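Local atomic coordinates of sister chromatid cohesion protein (Chaetomium thermophilum, PDB entry 5T8V), a protein that probably helps load cohesin onto chromatin, the chain described here being its helical C-terminal HEAT-repeat part. Residues A[157-162]-A[202-207]; A[1137-1142]-A[1174-1179]; A[1147-1152]-A[1164-1169]. One frame throughout, in Å; residues are numbered along the deposited sequence.

Interaction 1: A[157-162]-A[202-207]; sequences SLCKRL and KLLSMM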
# COMPACT_ATOMS: atom_id res chain seq x y z
N SER A 157 -5.66 38.30 46.35
CA SER A 157 -5.22 37.38 47.39
C SER A 157 -6.30 36.36 47.70
O SER A 157 -6.05 35.15 47.72
CB SER A 157 -4.83 38.16 48.65
OG SER A 157 -3.72 39.00 48.39
N LEU A 158 -7.53 36.83 47.95
CA LEU A 158 -8.61 35.91 48.27
C LEU A 158 -8.81 34.88 47.16
O LEU A 158 -9.09 33.71 47.44
CB LEU A 158 -9.91 36.68 48.53
CG LEU A 158 -10.20 37.03 49.98
CD1 LEU A 158 -11.44 37.90 50.07
CD2 LEU A 158 -10.36 35.79 50.84
N CYS A 159 -8.69 35.30 45.90
CA CYS A 159 -8.82 34.35 44.80
C CYS A 159 -7.72 33.29 44.86
O CYS A 159 -7.99 32.09 44.77
CB CYS A 159 -8.80 35.08 43.46
SG CYS A 159 -10.30 36.04 43.14
N LYS A 160 -6.47 33.73 45.03
CA LYS A 160 -5.37 32.77 45.12
C LYS A 160 -5.60 31.78 46.25
O LYS A 160 -5.53 30.56 46.05
CB LYS A 160 -4.04 33.51 45.31
CG LYS A 160 -3.33 33.85 44.01
CD LYS A 160 -1.82 33.97 44.18
CE LYS A 160 -1.39 35.40 44.46
NZ LYS A 160 0.09 35.50 44.62
N ARG A 161 -5.88 32.27 47.46
CA ARG A 161 -6.02 31.38 48.61
C ARG A 161 -7.26 30.51 48.49
O ARG A 161 -7.29 29.40 49.03
CB ARG A 161 -6.06 32.20 49.90
CG ARG A 161 -4.93 33.21 50.02
CD ARG A 161 -4.51 33.47 51.46
NE ARG A 161 -5.61 33.95 52.30
CZ ARG A 161 -6.06 35.20 52.33
NH1 ARG A 161 -5.52 36.13 51.55
NH2 ARG A 161 -7.06 35.52 53.14
N LEU A 162 -8.29 30.98 47.79
CA LEU A 162 -9.48 30.16 47.56
C LEU A 162 -9.16 29.01 46.62
O LEU A 162 -9.60 27.88 46.84
CB LEU A 162 -10.61 31.02 46.99
CG LEU A 162 -11.40 31.87 47.99
CD1 LEU A 162 -12.30 32.84 47.24
CD2 LEU A 162 -12.22 31.00 48.93
N LYS A 202 -18.44 33.85 41.75
CA LYS A 202 -18.88 35.21 41.50
C LYS A 202 -17.72 36.20 41.63
O LYS A 202 -17.65 37.18 40.88
CB LYS A 202 -20.01 35.57 42.46
CG LYS A 202 -21.25 34.71 42.31
CD LYS A 202 -22.05 35.07 41.07
CE LYS A 202 -23.34 34.27 40.98
NZ LYS A 202 -24.23 34.47 42.17
N LEU A 203 -16.80 35.96 42.57
CA LEU A 203 -15.66 36.85 42.71
C LEU A 203 -14.72 36.73 41.52
O LEU A 203 -14.31 37.75 40.94
CB LEU A 203 -14.91 36.54 44.01
CG LEU A 203 -13.65 37.39 44.24
CD1 LEU A 203 -14.00 38.88 44.26
CD2 LEU A 203 -12.96 36.99 45.53
N LEU A 204 -14.35 35.51 41.13
CA LEU A 204 -13.46 35.33 39.99
C LEU A 204 -14.04 35.98 38.74
O LEU A 204 -13.36 36.76 38.05
CB LEU A 204 -13.21 33.84 39.76
CG LEU A 204 -12.44 33.12 40.88
CD1 LEU A 204 -12.59 31.61 40.75
CD2 LEU A 204 -10.98 33.50 40.85
N SER A 205 -15.29 35.67 38.42
CA SER A 205 -15.93 36.29 37.26
C SER A 205 -15.95 37.81 37.41
O SER A 205 -15.79 38.54 36.42
CB SER A 205 -17.35 35.75 37.08
OG SER A 205 -18.23 36.29 38.05
N MET A 206 -16.15 38.30 38.64
CA MET A 206 -16.14 39.74 38.85
C MET A 206 -14.77 40.34 38.55
O MET A 206 -14.68 41.49 38.11
CB MET A 206 -16.55 40.08 40.28
CG MET A 206 -16.71 41.57 40.53
SD MET A 206 -17.94 42.34 39.45
CE MET A 206 -17.02 43.76 38.86
N MET A 207 -13.69 39.59 38.79
CA MET A 207 -12.36 40.07 38.41
C MET A 207 -12.21 40.09 36.90
O MET A 207 -11.68 41.06 36.33
CB MET A 207 -11.29 39.19 39.04
CG MET A 207 -11.32 39.15 40.56
SD MET A 207 -10.99 40.75 41.31
CE MET A 207 -9.26 40.97 40.92
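Cys-159 meets Leu-203, Leu-204 and Met-207 with no ring, amide or carboxylate at the interface, so no side chain here presents a face or an edge. The flat group worth noting lies behind it: the peptide carbonyl of Lys-202, with Met-206 N and Ser-205 OG both on one face, Ser-205 OG bonding Lys-202 O at 3.0 Å from above the carbonyl plane. Across the contact the thiol does most of the touching. Cys-159 SG sits 3.5 Å from Leu-204 CD2 and 3.7 Å from Leu-203 CD2, while Met-207 CG borders the same Cys-159 SG at 4.2 Å. Leu-203 holds CG anti to the backbone N (chi1 178°), which carries its CD2 to the sulfur; the same methyl lies 4.3 Å from Leu-158 CB. Segments 157-162 and 202-207, on helices 149-172 and 190-213, run largely antiparallel, at 133°, with axes 10.4 Å apart. Neighbouring helices extend this core: Leu-204 also rests on Phe-253, Val-256 and Met-260 of helix 247-267, and Leu-203 on Ala-130 of helix 120-136. Leu-158 touches Phe-102 from a loop. No hydrogen bond or salt bridge links the two segments; a sulfur among methyl and methylene groups leaves dispersion and the exclusion of water as the forces that hold them, fitted by shape and not by directed bonds.

Interaction 2: A[1137-1142]-A[1174-1179]; sequences QDDHAF and HPRISE
Gln-1137 and His-1174 start a side-by-side approach of two helix beginnings, their CA atoms 6.4 Å apart, and it narrows to 5.7 Å between the CA atoms of Phe-1142 and Ile-1177. Phe-1142, with CG anti to its backbone N (chi1 172°), swings its ring under Arg-1176. The arginine chain, bent at chi2 and chi3, drapes over one face: its CB lies 3.8 Å from the Phe-1142 ring centroid as a CH-pi contact, and its CZ 4.2 Å from that centroid in an off-centre cation-pi contact, the guanidinium plane steeply inclined to the ring at 74°. Ile-1177 CG1 meets the edge. NH1 of Arg-1176 also reaches Asp-1139 OD1 in a long salt bridge of 3.7 Å, and the same carboxylate oxygen lies near His-1174 CE1. Putting an alanine at Phe-1142 would probably leave the arginine chain without its aromatic platform, steadied across this contact mainly by the long salt bridge to Asp-1139. Gln-1137 OE1 is held by Ser-1172 OG and Thr-1173 N. Asp-1138 N-caps its helix through a weak bond to Ala-1141 N, with Thr-1136 OG1 bonded to the same OD1. Two helices packed by their first turns, each preceded by an N-cap residue, Asp-1138 and His-1174, are consistent with the helix-on-helix build of a HEAT-repeat protein.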
# COMPACT_ATOMS: atom_id res chain seq x y z
N GLN A 1137 21.38 -20.87 -31.34
CA GLN A 1137 20.58 -20.49 -30.19
C GLN A 1137 19.09 -20.64 -30.46
O GLN A 1137 18.27 -19.98 -29.80
CB GLN A 1137 20.91 -19.06 -29.77
CG GLN A 1137 20.63 -18.75 -28.32
CD GLN A 1137 21.42 -17.55 -27.82
OE1 GLN A 1137 21.84 -17.52 -26.67
NE2 GLN A 1137 21.62 -16.56 -28.68
N ASP A 1138 18.71 -21.50 -31.40
CA ASP A 1138 17.32 -21.69 -31.79
C ASP A 1138 16.79 -22.99 -31.17
O ASP A 1138 17.48 -23.68 -30.42
CB ASP A 1138 17.19 -21.70 -33.31
CG ASP A 1138 18.25 -22.54 -33.99
OD1 ASP A 1138 18.71 -23.53 -33.38
OD2 ASP A 1138 18.62 -22.22 -35.14
N ASP A 1139 15.54 -23.31 -31.50
CA ASP A 1139 14.86 -24.44 -30.87
C ASP A 1139 15.58 -25.76 -31.14
O ASP A 1139 15.61 -26.65 -30.28
CB ASP A 1139 13.41 -24.52 -31.34
CG ASP A 1139 12.56 -23.40 -30.78
OD1 ASP A 1139 12.71 -23.08 -29.58
OD2 ASP A 1139 11.73 -22.84 -31.53
N HIS A 1140 16.16 -25.91 -32.33
CA HIS A 1140 16.89 -27.13 -32.65
C HIS A 1140 18.00 -27.38 -31.64
O HIS A 1140 18.10 -28.47 -31.05
CB HIS A 1140 17.45 -27.03 -34.07
CG HIS A 1140 17.88 -28.34 -34.65
ND1 HIS A 1140 19.10 -28.51 -35.27
CD2 HIS A 1140 17.26 -29.54 -34.69
CE1 HIS A 1140 19.21 -29.76 -35.68
NE2 HIS A 1140 18.11 -30.41 -35.34
N ALA A 1141 18.85 -26.38 -31.43
CA ALA A 1141 19.86 -26.47 -30.38
C ALA A 1141 19.23 -26.84 -29.05
O ALA A 1141 19.80 -27.62 -28.28
CB ALA A 1141 20.62 -25.15 -30.27
N PHE A 1142 18.04 -26.31 -28.76
CA PHE A 1142 17.37 -26.66 -27.52
C PHE A 1142 17.04 -28.15 -27.47
O PHE A 1142 17.06 -28.75 -26.39
CB PHE A 1142 16.09 -25.86 -27.30
CG PHE A 1142 15.29 -26.34 -26.13
CD1 PHE A 1142 15.78 -26.18 -24.84
CD2 PHE A 1142 14.08 -26.97 -26.30
CE1 PHE A 1142 15.06 -26.62 -23.75
CE2 PHE A 1142 13.35 -27.42 -25.21
CZ PHE A 1142 13.84 -27.25 -23.93
N HIS A 1174 18.32 -17.65 -25.11
CA HIS A 1174 17.15 -18.51 -25.22
C HIS A 1174 16.81 -19.04 -23.83
O HIS A 1174 17.59 -19.81 -23.25
CB HIS A 1174 17.42 -19.67 -26.18
CG HIS A 1174 16.20 -20.47 -26.52
ND1 HIS A 1174 16.26 -21.77 -26.98
CD2 HIS A 1174 14.88 -20.15 -26.48
CE1 HIS A 1174 15.04 -22.21 -27.20
NE2 HIS A 1174 14.18 -21.25 -26.90
N PRO A 1175 15.67 -18.65 -23.24
CA PRO A 1175 15.41 -19.04 -21.85
C PRO A 1175 15.41 -20.54 -21.62
O PRO A 1175 15.85 -21.00 -20.55
CB PRO A 1175 14.03 -18.42 -21.57
CG PRO A 1175 13.88 -17.33 -22.56
CD PRO A 1175 14.59 -17.80 -23.79
N ARG A 1176 14.94 -21.32 -22.58
CA ARG A 1176 14.80 -22.76 -22.36
C ARG A 1176 16.16 -23.46 -22.34
O ARG A 1176 16.30 -24.50 -21.69
CB ARG A 1176 13.91 -23.37 -23.44
CG ARG A 1176 12.58 -22.64 -23.61
CD ARG A 1176 11.40 -23.59 -23.58
NE ARG A 1176 11.48 -24.60 -24.63
CZ ARG A 1176 11.25 -24.36 -25.92
NH1 ARG A 1176 10.94 -23.14 -26.33
NH2 ARG A 1176 11.35 -25.35 -26.81
N ILE A 1177 17.16 -22.90 -23.02
CA ILE A 1177 18.51 -23.44 -22.92
C ILE A 1177 19.17 -22.98 -21.63
O ILE A 1177 19.83 -23.77 -20.94
CB ILE A 1177 19.34 -23.02 -24.16
CG1 ILE A 1177 18.75 -23.64 -25.43
CG2 ILE A 1177 20.81 -23.43 -23.98
CD1 ILE A 1177 19.42 -23.20 -26.72
N SER A 1178 18.99 -21.70 -21.27
CA SER A 1178 19.64 -21.16 -20.09
C SER A 1178 19.14 -21.84 -18.82
O SER A 1178 19.94 -22.17 -17.93
CB SER A 1178 19.40 -19.65 -20.02
OG SER A 1178 19.95 -19.10 -18.83
N GLU A 1179 17.83 -22.06 -18.71
CA GLU A 1179 17.28 -22.66 -17.50
C GLU A 1179 17.75 -24.10 -17.33
O GLU A 1179 18.28 -24.48 -16.28
CB GLU A 1179 15.75 -22.58 -17.53
CG GLU A 1179 15.22 -21.15 -17.48
CD GLU A 1179 13.72 -21.08 -17.73
OE1 GLU A 1179 13.07 -22.14 -17.75
OE2 GLU A 1179 13.21 -19.95 -17.91

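Interaction 3: A[1147-1152]-A[1164-1169]; sequences VLASIN and VTFITL
Phe-1166 drives its ring edge-on into the backbone between Leu-1148 and Ala-1149, and this is the tight part of the contact. The ring's far atom CZ lies 3.5 Å from Ala-1149 N and 3.6 Å from Leu-1148 C, both near the ring plane, so the helix backbone faces the rim of the aromatic group. Side-chain carbons close in beside the same atom: Leu-1148 CB is 3.9 Å and Ala-1149 CB 4.2 Å from Phe-1166 CZ. The small methyl of Ala-1149 is consistent with the ring's approach to the backbone. With CG anti to the carbonyl carbon (chi1 -81°), Phe-1166 projects across the gap between the helices, whose segment axes stay 11.8 Å apart. Segments 1147-1152 and 1164-1169, on helices 1139-1154 and 1163-1169, are close in sequence and run mostly antiparallel, at 136°, a helix pair consistent with the HEAT-repeat character of the protein; both fall in the sister chromatid cohesion C-terminus family. The looser flanks lie on partly exposed residues. At one, Thr-1165 CG2 comes only to 4.4 Å of Leu-1148 CD2, and helix 1115-1133 joins them, Thr-1130 touching both side chains. At the other, Asn-1152 gives just its CB to the ring, 4.0 Å from Phe-1166 CE2 and oblique to it. The amide of Asn-1152 takes no part in this packing: its ND2 hydrogen-bonds to Glu-1184 OE1 on helix 1175-1191, while the side chain also brushes Thr-1162 in the connecting loop.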
# COMPACT_ATOMS: atom_id res chain seq x y z
N VAL A 1147 18.67 -33.40 -25.14
CA VAL A 1147 19.23 -34.75 -25.11
C VAL A 1147 20.41 -34.82 -24.15
O VAL A 1147 20.53 -35.76 -23.35
CB VAL A 1147 19.61 -35.20 -26.53
CG1 VAL A 1147 20.43 -36.49 -26.50
CG2 VAL A 1147 18.36 -35.39 -27.37
N LEU A 1148 21.31 -33.83 -24.21
CA LEU A 1148 22.49 -33.86 -23.35
C LEU A 1148 22.10 -33.77 -21.88
O LEU A 1148 22.75 -34.39 -21.02
CB LEU A 1148 23.44 -32.72 -23.70
CG LEU A 1148 24.65 -33.16 -24.53
CD1 LEU A 1148 24.17 -33.75 -25.84
CD2 LEU A 1148 25.59 -32.00 -24.79
N ALA A 1149 21.06 -33.00 -21.56
CA ALA A 1149 20.61 -32.91 -20.17
C ALA A 1149 20.22 -34.28 -19.65
O ALA A 1149 20.56 -34.64 -18.52
CB ALA A 1149 19.45 -31.93 -20.06
N SER A 1150 19.51 -35.07 -20.46
CA SER A 1150 19.17 -36.43 -20.07
C SER A 1150 20.43 -37.28 -19.93
O SER A 1150 20.63 -37.96 -18.91
CB SER A 1150 18.21 -37.04 -21.09
OG SER A 1150 17.89 -38.38 -20.76
N ILE A 1151 21.29 -37.26 -20.95
CA ILE A 1151 22.54 -38.02 -20.90
C ILE A 1151 23.28 -37.75 -19.60
O ILE A 1151 23.87 -38.66 -19.00
CB ILE A 1151 23.41 -37.67 -22.13
CG1 ILE A 1151 22.77 -38.24 -23.40
CG2 ILE A 1151 24.84 -38.21 -21.95
CD1 ILE A 1151 23.46 -37.82 -24.68
N ASN A 1152 23.25 -36.50 -19.13
CA ASN A 1152 24.00 -36.13 -17.94
C ASN A 1152 23.25 -36.52 -16.66
O ASN A 1152 23.87 -37.00 -15.71
CB ASN A 1152 24.29 -34.63 -17.95
CG ASN A 1152 25.21 -34.20 -16.82
OD1 ASN A 1152 26.41 -34.45 -16.86
ND2 ASN A 1152 24.64 -33.55 -15.81
N VAL A 1164 31.75 -27.96 -18.82
CA VAL A 1164 31.98 -26.69 -19.49
C VAL A 1164 30.86 -26.37 -20.47
O VAL A 1164 30.48 -25.21 -20.65
CB VAL A 1164 33.35 -26.70 -20.20
CG1 VAL A 1164 33.53 -25.47 -21.08
CG2 VAL A 1164 34.47 -26.77 -19.16
N THR A 1165 30.31 -27.40 -21.12
CA THR A 1165 29.25 -27.16 -22.10
C THR A 1165 28.02 -26.56 -21.43
O THR A 1165 27.46 -25.57 -21.92
CB THR A 1165 28.90 -28.46 -22.82
OG1 THR A 1165 30.03 -28.90 -23.59
CG2 THR A 1165 27.71 -28.26 -23.77
N PHE A 1166 27.57 -27.14 -20.32
CA PHE A 1166 26.38 -26.63 -19.65
C PHE A 1166 26.66 -25.29 -18.98
O PHE A 1166 25.81 -24.39 -18.99
CB PHE A 1166 25.86 -27.64 -18.63
CG PHE A 1166 25.03 -28.74 -19.24
CD1 PHE A 1166 23.82 -28.45 -19.84
CD2 PHE A 1166 25.47 -30.04 -19.20
CE1 PHE A 1166 23.05 -29.46 -20.40
CE2 PHE A 1166 24.70 -31.06 -19.76
CZ PHE A 1166 23.50 -30.77 -20.35
N ILE A 1167 27.84 -25.13 -18.38
CA ILE A 1167 28.23 -23.83 -17.85
C ILE A 1167 28.15 -22.77 -18.94
O ILE A 1167 27.77 -21.62 -18.69
CB ILE A 1167 29.64 -23.91 -17.23
CG1 ILE A 1167 29.66 -24.89 -16.06
CG2 ILE A 1167 30.10 -22.53 -16.77
CD1 ILE A 1167 31.04 -25.19 -15.52
N THR A 1168 28.51 -23.14 -20.17
CA THR A 1168 28.48 -22.20 -21.28
C THR A 1168 27.05 -21.92 -21.73
O THR A 1168 26.69 -20.76 -21.97
CB THR A 1168 29.31 -22.73 -22.44
OG1 THR A 1168 30.63 -23.07 -21.98
CG2 THR A 1168 29.43 -21.70 -23.55
N LEU A 1169 26.24 -22.96 -21.86
CA LEU A 1169 24.86 -22.78 -22.31
C LEU A 1169 24.01 -22.05 -21.28
O LEU A 1169 22.96 -21.50 -21.64
CB LEU A 1169 24.24 -24.14 -22.63
CG LEU A 1169 24.88 -24.89 -23.81
CD1 LEU A 1169 24.40 -26.33 -23.85
CD2 LEU A 1169 24.58 -24.19 -25.13

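In the fold
Interactions 2 and 3 form one neighbourhood, while interaction 1 lies far off on the opposite side of the chain's centre. Centres of interactions 2 and 3 are 12 Å apart, and both use helix 1139-1154, its first turn in one and a later part in the other. Interaction 3 is nested in the loop closed by interaction 2, and they touch where Ile-1177 CG2 packs 3.7 Å from Leu-1169 O. From interaction 1, the nearest atoms are about 82 Å away for interaction 2 and about 89 Å for interaction 3, so the two regions do not touch. Beside interaction 1, Lys-202 NZ binds a citrate, probably from the crystallisation liquor.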